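Local coordinates for peptidoglycan synthetase penicillin-binding protein 3 (PDB 4YE5) that probably acts as a penicillin-binding transpeptidase that cross-links peptidoglycan in the bacterial cell wall, at residues W225-V230 against A257-D262; A245-V250 against P515-T520; I288-A293 against S342-M347; G480-A485 against P511-R516. One frame throughout, in Å; residues are numbered along the deposited sequence.

Interaction 1: W225-V230 against A257-D262; sequences WYTEKV and ALADSD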
loop_
_atom_site.group_PDB
_atom_site.type_symbol
_atom_site.label_atom_id
_atom_site.label_comp_id
_atom_site.label_asym_id
_atom_site.label_seq_id
_atom_site.Cartn_x
_atom_site.Cartn_y
_atom_site.Cartn_z
ATOM N N TRP A 225 -0.443 5.176 12.293
ATOM C CA TRP A 225 -1.220 6.225 12.953
ATOM C C TRP A 225 -0.320 7.364 13.399
ATOM O O TRP A 225 -0.646 8.531 13.174
ATOM C CB TRP A 225 -2.010 5.699 14.160
ATOM C CG TRP A 225 -2.898 6.762 14.768
ATOM C CD1 TRP A 225 -4.210 7.018 14.452
ATOM C CD2 TRP A 225 -2.539 7.719 15.781
ATOM N NE1 TRP A 225 -4.681 8.066 15.206
ATOM C CE2 TRP A 225 -3.675 8.518 16.022
ATOM C CE3 TRP A 225 -1.363 7.983 16.496
ATOM C CZ2 TRP A 225 -3.671 9.564 16.949
ATOM C CZ3 TRP A 225 -1.362 9.025 17.419
ATOM C CH2 TRP A 225 -2.507 9.799 17.634
ATOM N N TYR A 226 0.809 7.041 14.030
ATOM C CA TYR A 226 1.693 8.119 14.509
ATOM C C TYR A 226 2.300 8.913 13.347
ATOM O O TYR A 226 2.482 10.135 13.417
ATOM C CB TYR A 226 2.785 7.591 15.441
ATOM C CG TYR A 226 3.469 8.699 16.222
ATOM C CD1 TYR A 226 2.890 9.234 17.377
ATOM C CD2 TYR A 226 4.672 9.209 15.803
ATOM C CE1 TYR A 226 3.514 10.264 18.082
ATOM C CE2 TYR A 226 5.299 10.253 16.485
ATOM C CZ TYR A 226 4.724 10.767 17.628
ATOM O OH TYR A 226 5.366 11.788 18.308
ATOM N N THR A 227 2.625 8.214 12.263
ATOM C CA THR A 227 3.217 8.892 11.124
ATOM C C THR A 227 2.201 9.860 10.496
ATOM O O THR A 227 2.550 10.992 10.141
ATOM C CB THR A 227 3.715 7.873 10.082
ATOM O OG1 THR A 227 4.702 7.028 10.696
ATOM C CG2 THR A 227 4.339 8.597 8.901
ATOM N N GLU A 228 0.947 9.423 10.383
ATOM C CA GLU A 228 -0.108 10.303 9.870
ATOM C C GLU A 228 -0.331 11.492 10.805
ATOM O O GLU A 228 -0.544 12.618 10.352
ATOM C CB GLU A 228 -1.413 9.526 9.630
ATOM C CG GLU A 228 -1.301 8.590 8.424
ATOM C CD GLU A 228 -2.567 7.773 8.154
ATOM O OE1 GLU A 228 -3.573 7.982 8.848
ATOM O OE2 GLU A 228 -2.543 6.950 7.213
ATOM N N LYS A 229 -0.251 11.235 12.105
ATOM C CA LYS A 229 -0.357 12.285 13.113
ATOM C C LYS A 229 0.802 13.311 12.990
ATOM O O LYS A 229 0.595 14.527 13.063
ATOM C CB LYS A 229 -0.372 11.661 14.518
ATOM C CG LYS A 229 -0.593 12.680 15.654
ATOM C CD LYS A 229 -2.001 13.265 15.589
ATOM C CE LYS A 229 -2.225 14.326 16.671
ATOM N NZ LYS A 229 -3.582 14.916 16.537
ATOM N N VAL A 230 2.020 12.818 12.793
ATOM C CA VAL A 230 3.156 13.717 12.596
ATOM C C VAL A 230 2.956 14.564 11.344
ATOM O O VAL A 230 3.224 15.766 11.333
ATOM C CB VAL A 230 4.480 12.942 12.485
ATOM C CG1 VAL A 230 5.582 13.841 11.934
ATOM C CG2 VAL A 230 4.861 12.387 13.858
ATOM N N ALA A 257 5.074 1.704 7.506
ATOM C CA ALA A 257 4.137 2.812 7.321
ATOM C C ALA A 257 4.363 3.455 5.969
ATOM O O ALA A 257 5.501 3.566 5.509
ATOM C CB ALA A 257 4.275 3.880 8.446
ATOM N N LEU A 258 3.271 3.901 5.349
ATOM C CA LEU A 258 3.333 4.615 4.080
ATOM C C LEU A 258 2.187 5.597 4.108
ATOM O O LEU A 258 1.020 5.204 3.963
ATOM C CB LEU A 258 3.180 3.646 2.902
ATOM C CG LEU A 258 3.266 4.208 1.475
ATOM C CD1 LEU A 258 4.611 4.960 1.286
ATOM C CD2 LEU A 258 3.143 3.080 0.435
ATOM N N ALA A 259 2.509 6.867 4.310
ATOM C CA ALA A 259 1.505 7.822 4.785
ATOM C C ALA A 259 1.517 9.118 4.003
ATOM O O ALA A 259 2.554 9.512 3.456
ATOM C CB ALA A 259 1.755 8.117 6.271
ATOM N N ASP A 260 0.360 9.776 3.935
ATOM C CA ASP A 260 0.292 11.104 3.346
ATOM C C ASP A 260 -0.541 12.015 4.253
ATOM O O ASP A 260 -1.180 11.545 5.198
ATOM C CB ASP A 260 -0.263 11.070 1.916
ATOM C CG ASP A 260 -1.681 10.503 1.840
ATOM O OD1 ASP A 260 -2.580 10.984 2.569
ATOM O OD2 ASP A 260 -1.887 9.549 1.062
ATOM N N SER A 261 -0.485 13.314 3.991
ATOM C CA SER A 261 -1.172 14.307 4.818
ATOM C C SER A 261 -2.642 14.475 4.446
ATOM O O SER A 261 -3.344 15.278 5.056
ATOM C CB SER A 261 -0.486 15.675 4.654
ATOM O OG SER A 261 -0.420 15.970 3.269
ATOM N N ASP A 262 -3.129 13.770 3.434
ATOM C CA ASP A 262 -4.560 13.938 3.123
ATOM C C ASP A 262 -5.383 13.100 4.085
ATOM O O ASP A 262 -4.900 12.117 4.636
ATOM C CB ASP A 262 -4.857 13.524 1.691
ATOM C CG ASP A 262 -4.033 14.305 0.692
ATOM O OD1 ASP A 262 -4.135 15.548 0.705
ATOM O OD2 ASP A 262 -3.236 13.678 -0.051
HETATM O O HOH W 1 -2.069 8.291 4.891
HETATM O O HOH W 2 -2.055 13.083 8.046
#

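Interaction 2: A245-V250 against P515-T520; sequences AMVQDV and PRFVIT. With GOL (glycerol), chain C.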
loop_
_atom_site.group_PDB
_atom_site.type_symbol
_atom_site.label_atom_id
_atom_site.label_comp_id
_atom_site.label_asym_id
_atom_site.label_seq_id
_atom_site.Cartn_x
_atom_site.Cartn_y
_atom_site.Cartn_z
ATOM N N ALA A 245 5.281 10.357 3.926
ATOM C CA ALA A 245 6.323 9.779 4.766
ATOM C C ALA A 245 6.256 8.283 4.645
ATOM O O ALA A 245 5.172 7.714 4.439
ATOM C CB ALA A 245 6.115 10.163 6.234
HETATM N N MSE A 246 7.404 7.641 4.806
HETATM C CA MSE A 246 7.485 6.189 4.709
HETATM C C MSE A 246 8.459 5.668 5.738
HETATM O O MSE A 246 9.492 6.298 5.984
HETATM C CB MSE A 246 7.982 5.796 3.311
HETATM C CG MSE A 246 8.134 4.320 3.123
HETATM SE SE MSE A 246 8.616 4.047 1.274
HETATM C CE MSE A 246 8.486 2.153 1.238
ATOM N N VAL A 247 8.141 4.526 6.344
ATOM C CA VAL A 247 9.067 3.869 7.255
ATOM C C VAL A 247 9.321 2.452 6.747
ATOM O O VAL A 247 8.373 1.684 6.544
ATOM C CB VAL A 247 8.502 3.782 8.708
ATOM C CG1 VAL A 247 9.479 2.987 9.598
ATOM C CG2 VAL A 247 8.247 5.173 9.289
ATOM N N GLN A 248 10.584 2.101 6.536
ATOM C CA GLN A 248 10.938 0.772 6.045
ATOM C C GLN A 248 11.891 0.042 7.003
ATOM O O GLN A 248 12.828 0.647 7.532
ATOM C CB GLN A 248 11.600 0.903 4.651
ATOM C CG GLN A 248 12.086 -0.419 4.048
ATOM C CD GLN A 248 12.431 -0.285 2.584
ATOM O OE1 GLN A 248 11.744 0.413 1.840
ATOM N NE2 GLN A 248 13.499 -0.939 2.164
ATOM N N ASP A 249 11.636 -1.243 7.239
ATOM C CA ASP A 249 12.547 -2.089 8.023
ATOM C C ASP A 249 13.782 -2.447 7.203
ATOM O O ASP A 249 13.668 -3.088 6.153
ATOM C CB ASP A 249 11.873 -3.396 8.429
ATOM C CG ASP A 249 12.815 -4.304 9.216
ATOM O OD1 ASP A 249 13.072 -4.003 10.401
ATOM O OD2 ASP A 249 13.304 -5.302 8.653
ATOM N N VAL A 250 14.958 -2.060 7.693
ATOM C CA VAL A 250 16.198 -2.204 6.934
ATOM C C VAL A 250 16.482 -3.631 6.490
ATOM O O VAL A 250 16.772 -3.878 5.324
ATOM C CB VAL A 250 17.409 -1.664 7.729
ATOM C CG1 VAL A 250 18.737 -2.092 7.083
ATOM C CG2 VAL A 250 17.337 -0.146 7.801
ATOM N N PRO A 515 21.787 -0.190 11.873
ATOM C CA PRO A 515 20.604 0.367 11.198
ATOM C C PRO A 515 19.371 -0.505 11.365
ATOM O O PRO A 515 19.424 -1.709 11.170
ATOM C CB PRO A 515 21.038 0.404 9.729
ATOM C CG PRO A 515 22.517 0.674 9.816
ATOM C CD PRO A 515 22.946 -0.257 10.961
ATOM N N ARG A 516 18.260 0.118 11.714
ATOM C CA ARG A 516 17.025 -0.614 11.939
ATOM C C ARG A 516 15.929 -0.144 10.985
ATOM O O ARG A 516 15.196 -0.954 10.413
ATOM C CB ARG A 516 16.589 -0.393 13.383
ATOM C CG ARG A 516 15.259 -0.999 13.730
ATOM C CD ARG A 516 15.374 -2.462 14.058
ATOM N NE ARG A 516 14.138 -2.958 14.654
ATOM C CZ ARG A 516 13.983 -3.235 15.941
ATOM N NH1 ARG A 516 14.998 -3.086 16.792
ATOM N NH2 ARG A 516 12.817 -3.688 16.373
ATOM N N PHE A 517 15.815 1.172 10.815
ATOM C CA PHE A 517 14.803 1.739 9.929
ATOM C C PHE A 517 15.370 2.727 8.949
ATOM O O PHE A 517 16.371 3.383 9.220
ATOM C CB PHE A 517 13.722 2.478 10.732
ATOM C CG PHE A 517 13.039 1.622 11.762
ATOM C CD1 PHE A 517 12.146 0.618 11.380
ATOM C CD2 PHE A 517 13.282 1.821 13.103
ATOM C CE1 PHE A 517 11.513 -0.195 12.350
ATOM C CE2 PHE A 517 12.665 1.017 14.086
ATOM C CZ PHE A 517 11.783 0.011 13.706
ATOM N N VAL A 518 14.675 2.866 7.826
ATOM C CA VAL A 518 14.826 4.038 6.988
ATOM C C VAL A 518 13.506 4.791 6.983
ATOM O O VAL A 518 12.418 4.195 6.878
ATOM C CB VAL A 518 15.202 3.670 5.541
ATOM C CG1 VAL A 518 15.343 4.951 4.685
ATOM C CG2 VAL A 518 16.509 2.871 5.549
ATOM N N ILE A 519 13.613 6.097 7.126
ATOM C CA ILE A 519 12.458 6.963 7.256
ATOM C C ILE A 519 12.665 8.057 6.257
ATOM O O ILE A 519 13.662 8.775 6.313
ATOM C CB ILE A 519 12.435 7.650 8.636
ATOM C CG1 ILE A 519 12.426 6.609 9.774
ATOM C CG2 ILE A 519 11.202 8.560 8.761
ATOM C CD1 ILE A 519 12.885 7.227 11.106
ATOM N N THR A 520 11.720 8.208 5.349
ATOM C CA THR A 520 11.846 9.258 4.361
ATOM C C THR A 520 10.632 10.168 4.432
ATOM O O THR A 520 9.507 9.693 4.551
ATOM C CB THR A 520 11.954 8.661 2.949
ATOM O OG1 THR A 520 13.088 7.784 2.886
ATOM C CG2 THR A 520 12.122 9.774 1.907
HETATM C C1 GOL C . 9.939 -4.087 14.108
HETATM O O1 GOL C . 10.685 -5.090 14.754
HETATM C C2 GOL C . 10.314 -4.122 12.637
HETATM O O2 GOL C . 11.735 -4.156 12.557
HETATM C C3 GOL C . 9.682 -5.382 12.042
HETATM O O3 GOL C . 9.916 -5.495 10.646
HETATM O O HOH W 3 15.837 -4.065 10.291
#

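Interaction 3: I288-A293 against S342-M347; sequences IGKVLA and SSNVGM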
loop_
_atom_site.group_PDB
_atom_site.type_symbol
_atom_site.label_atom_id
_atom_site.label_comp_id
_atom_site.label_asym_id
_atom_site.label_seq_id
_atom_site.Cartn_x
_atom_site.Cartn_y
_atom_site.Cartn_z
ATOM N N ILE A 288 19.867 14.206 -2.307
ATOM C CA ILE A 288 19.838 12.822 -1.819
ATOM C C ILE A 288 20.358 11.867 -2.904
ATOM O O ILE A 288 21.010 10.870 -2.612
ATOM C CB ILE A 288 18.401 12.404 -1.360
ATOM C CG1 ILE A 288 17.847 13.468 -0.402
ATOM C CG2 ILE A 288 18.428 10.980 -0.721
ATOM C CD1 ILE A 288 16.591 13.069 0.354
ATOM N N GLY A 289 20.071 12.196 -4.159
ATOM C CA GLY A 289 20.587 11.445 -5.295
ATOM C C GLY A 289 22.111 11.339 -5.408
ATOM O O GLY A 289 22.617 10.452 -6.115
ATOM N N LYS A 290 22.843 12.226 -4.727
ATOM C CA LYS A 290 24.308 12.167 -4.741
ATOM C C LYS A 290 24.780 10.875 -4.093
ATOM O O LYS A 290 25.882 10.392 -4.392
ATOM C CB LYS A 290 24.930 13.330 -3.951
ATOM C CG LYS A 290 24.787 14.736 -4.573
ATOM C CD LYS A 290 25.593 15.707 -3.688
ATOM C CE LYS A 290 25.601 17.140 -4.242
ATOM N NZ LYS A 290 24.255 17.749 -4.271
ATOM N N VAL A 291 23.976 10.330 -3.175
ATOM C CA VAL A 291 24.350 9.063 -2.529
ATOM C C VAL A 291 24.548 7.971 -3.571
ATOM O O VAL A 291 25.500 7.190 -3.496
ATOM C CB VAL A 291 23.320 8.621 -1.474
ATOM C CG1 VAL A 291 23.642 7.202 -0.956
ATOM C CG2 VAL A 291 23.345 9.626 -0.309
ATOM N N LEU A 292 23.659 7.941 -4.559
ATOM C CA LEU A 292 23.717 6.907 -5.600
ATOM C C LEU A 292 24.928 7.072 -6.506
ATOM O O LEU A 292 25.631 6.093 -6.806
ATOM C CB LEU A 292 22.451 6.906 -6.466
ATOM C CG LEU A 292 21.073 7.020 -5.796
ATOM C CD1 LEU A 292 20.003 6.535 -6.757
ATOM C CD2 LEU A 292 21.008 6.271 -4.497
ATOM N N ALA A 293 25.175 8.297 -6.965
ATOM C CA ALA A 293 26.285 8.518 -7.909
ATOM C C ALA A 293 27.646 8.301 -7.251
ATOM O O ALA A 293 28.569 7.729 -7.858
ATOM C CB ALA A 293 26.218 9.926 -8.532
ATOM N N SER A 342 26.487 19.028 0.167
ATOM C CA SER A 342 25.584 19.055 -0.980
ATOM C C SER A 342 26.190 19.807 -2.179
ATOM O O SER A 342 25.504 20.550 -2.861
ATOM C CB SER A 342 24.237 19.694 -0.602
ATOM O OG SER A 342 23.653 19.040 0.521
ATOM N N SER A 343 27.469 19.608 -2.448
ATOM C CA SER A 343 28.109 20.383 -3.507
ATOM C C SER A 343 27.969 19.741 -4.884
ATOM O O SER A 343 28.670 18.769 -5.211
ATOM C CB SER A 343 29.576 20.616 -3.186
ATOM O OG SER A 343 30.251 21.227 -4.280
ATOM N N ASN A 344 27.069 20.306 -5.681
ATOM C CA ASN A 344 26.926 19.956 -7.091
ATOM C C ASN A 344 28.247 20.095 -7.806
ATOM O O ASN A 344 28.626 19.252 -8.619
ATOM C CB ASN A 344 25.914 20.882 -7.771
ATOM C CG ASN A 344 24.560 20.836 -7.113
ATOM O OD1 ASN A 344 24.210 19.853 -6.467
ATOM N ND2 ASN A 344 23.786 21.905 -7.271
ATOM N N VAL A 345 28.946 21.182 -7.504
ATOM C CA VAL A 345 30.196 21.487 -8.179
ATOM C C VAL A 345 31.213 20.388 -7.856
ATOM O O VAL A 345 31.850 19.846 -8.751
ATOM C CB VAL A 345 30.733 22.883 -7.797
ATOM C CG1 VAL A 345 32.156 23.074 -8.329
ATOM C CG2 VAL A 345 29.796 23.989 -8.332
ATOM N N GLY A 346 31.329 20.032 -6.580
ATOM C CA GLY A 346 32.190 18.927 -6.187
ATOM C C GLY A 346 31.873 17.619 -6.906
ATOM O O GLY A 346 32.784 16.883 -7.292
HETATM N N MSE A 347 30.590 17.335 -7.097
HETATM C CA MSE A 347 30.176 16.104 -7.767
HETATM C C MSE A 347 30.608 16.110 -9.230
HETATM O O MSE A 347 31.056 15.100 -9.765
HETATM C CB MSE A 347 28.658 15.906 -7.682
HETATM C CG MSE A 347 28.123 15.562 -6.293
HETATM SE SE MSE A 347 28.874 13.908 -5.591
HETATM C CE MSE A 347 27.908 12.572 -6.632
#

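Interaction 4: G480-A485 against P511-R516; sequences GYRMAA and PADNPR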
loop_
_atom_site.group_PDB
_atom_site.type_symbol
_atom_site.label_atom_id
_atom_site.label_comp_id
_atom_site.label_asym_id
_atom_site.label_seq_id
_atom_site.Cartn_x
_atom_site.Cartn_y
_atom_site.Cartn_z
ATOM N N GLY A 480 20.044 10.417 21.991
ATOM C CA GLY A 480 20.567 9.090 22.267
ATOM C C GLY A 480 20.895 8.279 21.019
ATOM O O GLY A 480 21.435 7.184 21.115
ATOM N N TYR A 481 20.578 8.790 19.833
ATOM C CA TYR A 481 20.761 7.956 18.642
ATOM C C TYR A 481 21.530 8.638 17.528
ATOM O O TYR A 481 21.273 9.799 17.195
ATOM C CB TYR A 481 19.397 7.474 18.119
ATOM C CG TYR A 481 18.633 6.658 19.157
ATOM C CD1 TYR A 481 17.813 7.279 20.095
ATOM C CD2 TYR A 481 18.752 5.278 19.207
ATOM C CE1 TYR A 481 17.129 6.544 21.054
ATOM C CE2 TYR A 481 18.063 4.535 20.167
ATOM C CZ TYR A 481 17.261 5.173 21.084
ATOM O OH TYR A 481 16.571 4.433 22.033
ATOM N N ARG A 482 22.455 7.900 16.931
ATOM C CA ARG A 482 23.177 8.389 15.755
ATOM C C ARG A 482 22.325 8.196 14.509
ATOM O O ARG A 482 21.657 7.175 14.390
ATOM C CB ARG A 482 24.505 7.640 15.629
ATOM C CG ARG A 482 25.472 7.980 16.763
ATOM C CD ARG A 482 26.628 6.993 16.876
ATOM N NE ARG A 482 27.331 6.773 15.616
ATOM C CZ ARG A 482 28.258 5.830 15.449
ATOM N NH1 ARG A 482 28.601 5.041 16.466
ATOM N NH2 ARG A 482 28.852 5.680 14.276
HETATM N N MSE A 483 22.345 9.174 13.593
HETATM C CA MSE A 483 21.602 9.089 12.332
HETATM C C MSE A 483 22.536 9.230 11.148
HETATM O O MSE A 483 23.528 9.951 11.215
HETATM C CB MSE A 483 20.550 10.216 12.221
HETATM C CG MSE A 483 19.306 10.018 13.110
HETATM SE SE MSE A 483 17.994 11.466 12.913
HETATM C CE MSE A 483 18.900 12.787 13.928
ATOM N N ALA A 484 22.198 8.558 10.055
ATOM C CA ALA A 484 22.891 8.760 8.792
ATOM C C ALA A 484 21.805 9.245 7.853
ATOM O O ALA A 484 20.799 8.555 7.662
ATOM C CB ALA A 484 23.481 7.469 8.278
ATOM N N ALA A 485 21.993 10.421 7.268
ATOM C CA ALA A 485 20.896 11.003 6.502
ATOM C C ALA A 485 21.375 11.910 5.398
ATOM O O ALA A 485 22.503 12.379 5.432
ATOM C CB ALA A 485 19.978 11.791 7.450
ATOM N N PRO A 511 19.196 3.406 13.965
ATOM C CA PRO A 511 20.401 4.173 14.332
ATOM C C PRO A 511 21.546 3.864 13.375
ATOM O O PRO A 511 21.626 2.732 12.881
ATOM C CB PRO A 511 20.735 3.690 15.745
ATOM C CG PRO A 511 20.012 2.344 15.917
ATOM C CD PRO A 511 18.887 2.312 14.910
ATOM N N ALA A 512 22.414 4.844 13.119
ATOM C CA ALA A 512 23.505 4.659 12.157
ATOM C C ALA A 512 24.435 3.488 12.499
ATOM O O ALA A 512 24.997 2.852 11.605
ATOM C CB ALA A 512 24.328 5.955 12.012
ATOM N N ASP A 513 24.601 3.201 13.784
ATOM C CA ASP A 513 25.594 2.199 14.179
ATOM C C ASP A 513 25.043 0.762 14.219
ATOM O O ASP A 513 25.780 -0.179 14.459
ATOM C CB ASP A 513 26.291 2.588 15.488
ATOM C CG ASP A 513 25.318 2.946 16.601
ATOM O OD1 ASP A 513 24.267 3.574 16.338
ATOM O OD2 ASP A 513 25.621 2.611 17.761
ATOM N N ASN A 514 23.750 0.608 13.945
ATOM C CA ASN A 514 23.105 -0.709 13.852
ATOM C C ASN A 514 21.770 -0.498 13.183
ATOM O O ASN A 514 20.740 -0.559 13.846
ATOM C CB ASN A 514 22.899 -1.320 15.258
ATOM C CG ASN A 514 22.334 -2.750 15.217
ATOM O OD1 ASN A 514 22.262 -3.378 14.157
ATOM N ND2 ASN A 514 21.926 -3.265 16.381
ATOM N N PRO A 515 21.787 -0.190 11.873
ATOM C CA PRO A 515 20.604 0.367 11.198
ATOM C C PRO A 515 19.371 -0.505 11.365
ATOM O O PRO A 515 19.424 -1.709 11.170
ATOM C CB PRO A 515 21.038 0.404 9.729
ATOM C CG PRO A 515 22.517 0.674 9.816
ATOM C CD PRO A 515 22.946 -0.257 10.961
ATOM N N ARG A 516 18.260 0.118 11.714
ATOM C CA ARG A 516 17.025 -0.614 11.939
ATOM C C ARG A 516 15.929 -0.144 10.985
ATOM O O ARG A 516 15.196 -0.954 10.413
ATOM C CB ARG A 516 16.589 -0.393 13.383
ATOM C CG ARG A 516 15.259 -0.999 13.730
ATOM C CD ARG A 516 15.374 -2.462 14.058
ATOM N NE ARG A 516 14.138 -2.958 14.654
ATOM C CZ ARG A 516 13.983 -3.235 15.941
ATOM N NH1 ARG A 516 14.998 -3.086 16.792
ATOM N NH2 ARG A 516 12.817 -3.688 16.373
#

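Interaction 1: W225-V230 against A257-D262
Thr-227 and Glu-228, neighbours on one helical turn, share the methyl group of Ala-259, and this apolar touch is the heart of the contact. Thr-227 CG2 lies 3.7 Å from Ala-259 CB, and Glu-228 CG meets the same carbon at 3.8 Å, so the glutamate contributes its aliphatic stem. Farther back along the strand, Thr-227 OG1 rests 3.9 Å from Ala-257 CB. The threonine torsion (chi1 -60°) explains the division of labour: CG2 stands anti to the backbone N and faces Ala-259, while the hydroxyl turns back along its own helix to bond Val-223 O. The two alanines present only methyl groups to the helix, and the axes of these short segments approach to 7.8 Å at 28°.

Polar links across the contact run through water. One molecule donates to Glu-228 OE2 at 2.7 Å and accepts from Asp-260 N at 3.0 Å; a second donates to Glu-228 O at 2.8 Å and, weakly, to Asp-260 O. Because OE2 also accepts from Met-156 N and Gln-224 NE2, the carboxylate end is held from several directions, which would tend to stabilise its negative charge.

Within the strand segment, Asp-260 OD1 accepts from Asp-262 N in an Asx turn just where the strand ends. Thr-227 also touches Ala-245 of the neighbouring strand 242-249 and Ile-542 of helix 535-549. A helix laid nearly along an outer strand, beside a second helix from the far end of the domain, is characteristic of the penicillin-binding protein and serine beta-lactamase fold.

Interaction 2: A245-V250 against P515-T520
Arg-516 O is gripped twice: by Val-250 N at 2.9 Å, in a nearly straight bond (175° at the hydrogen) that reaches it from 42° above the carbonyl plane, and by a water 3.2 Å away. The same water donates to Asp-249 OD1, bridging the two segments where their regular pairing ends.

Asp-249 CG, anti to its own backbone N (chi1 179°), carries the carboxylate toward this water and a glycerol, probably from the crystallisation liquor. Glycerol O2 donates to Asp-249 OD1, and O1 accepts from Arg-516 NH2 at 3.0 Å near the edge of the guanidinium. Aspartate and arginine thus share it without a salt bridge.

Farther in, backbone bonds take over. Gln-248 and Val-518 exchange two, the shorter running from Gln-248 N to Val-518 O at 2.8 Å, and Met-246 and Thr-520 form a second such hydrogen-bonded antiparallel pair.

Val-247 faces Ile-519 in a non-hydrogen-bonded pair, and Phe-517, opposite Asp-249, lies on the same face; Val-247 CG1 meets Phe-517 CD1 obliquely at 4.0 Å, and helix 535-549 covers this side. On the other face Val-250 CG2 packs 3.9 Å from Val-518 CG2, while Met-246 and the extended Gln-248 reach helix 408-419, the glutamine amide bonding Asn-413 of that helix and Gln-427 of a nearby loop.

Arg-516 and Phe-517 together face Ile-510, a classic beta bulge at the entrance to the strand. An antiparallel sheet between helices, its first strand paired to its last, is characteristic of the fold that penicillin-binding transpeptidases share with serine beta-lactamases.

Interaction 3: I288-A293 against S342-M347
Lys-290 and Met-347 bury most of the surface here, crossing obliquely between two helix starts. The lysine runs extended from its helix until the last torsion (chi4 64°) turns NZ aside. There it donates to Asn-344 OD1 at 3.0 Å, meeting a C=O...N angle of 158°, and more weakly to Ser-342 O at 3.4 Å. Its strongest partner is Ser-287 OG, so three oxygens hold the amine, the Ser-342 one weakly. The methylenes below it lie against Met-347, whose CG is 3.6 Å from Lys-290 CE.

Met-347, a selenomethionine in the crystal, is bent at both chi2 and chi3, which brings its terminal CE back to Ala-293 CB at 3.7 Å. A flexible chain thereby fills the angle between lysine and alanine.

Ser-342, at positive phi, ends the preceding helix in a Schellman motif, and Ser-343 OG, which also bonds Asp-324, caps the next helix through Gly-346 N at 2.8 Å. A lysine one turn beyond a serine, facing Ser-342 and Asn-344 at a helix start, is consistent with the SxxK and SxN motifs of a penicillin-binding active site.

Interaction 4: G480-A485 against P511-R516
Arg-482 and Asp-513 cross at about a right angle, yet their flat ends stack: the guanidinium and carboxylate planes are only 20° apart. What lies over the guanidinium face is Asp-513 CB, 3.5 Å from Arg-482 NH1 and offset toward the rim. Asp-513 OD2 is 4.1 Å from Arg-482 NH1 and well out of the guanidinium plane, so charge attraction acts without an N-H pointing at the oxygen. Each group spends its hydrogen bonds on others: Arg-482 NE in a salt bridge with Glu-466, Arg-482 NH1 on Ser-556 O, and the aspartate oxygens on Ser-555 OG and Ser-556 N.

Tyr-481 presents its ring edge to Pro-511, with CD2 4.3 Å from Pro-511 CB, while its hydroxyl bonds Val-552 O. Ala-512, between Pro-511 and Asp-513 in sequence, turns its methyl toward the other segment, its CB 4.1 Å from Ala-484 CB.

One backbone bond ties the segments: Ala-512 N donates to Arg-482 O at 2.8 Å, approaching from well above the carbonyl plane. Pro-511, after a cis peptide bond, opens a type I turn closed by Asn-514 N on Pro-511 O. This is the beta turn of a hairpin joining strands 501-510 and 517-524, docked against the start of strand 484-492, the edge strand that in this fold carries the K(T/S)G motif.

Interactions 1, 2 and 4 all reach the same antiparallel sheet, and their chemistry follows their place in it. Interaction 2, in its buried middle, relies on paired backbone bonds and apolar side chains. Interaction 1 touches it directly through strands 245-249 and 257-260, but joins helix to sheet with alanine methyls, a threonine, a glutamate stem and waters. Interaction 4 shares Pro-515 and Arg-516 with interaction 2, yet lies at the partly exposed turn, where charged side chains stack. Interaction 3 stands apart, its nearest atoms about 6 Å from interactions 2 and 4. Also buried, it joins two helix starts through a lysine, in what is probably the active site.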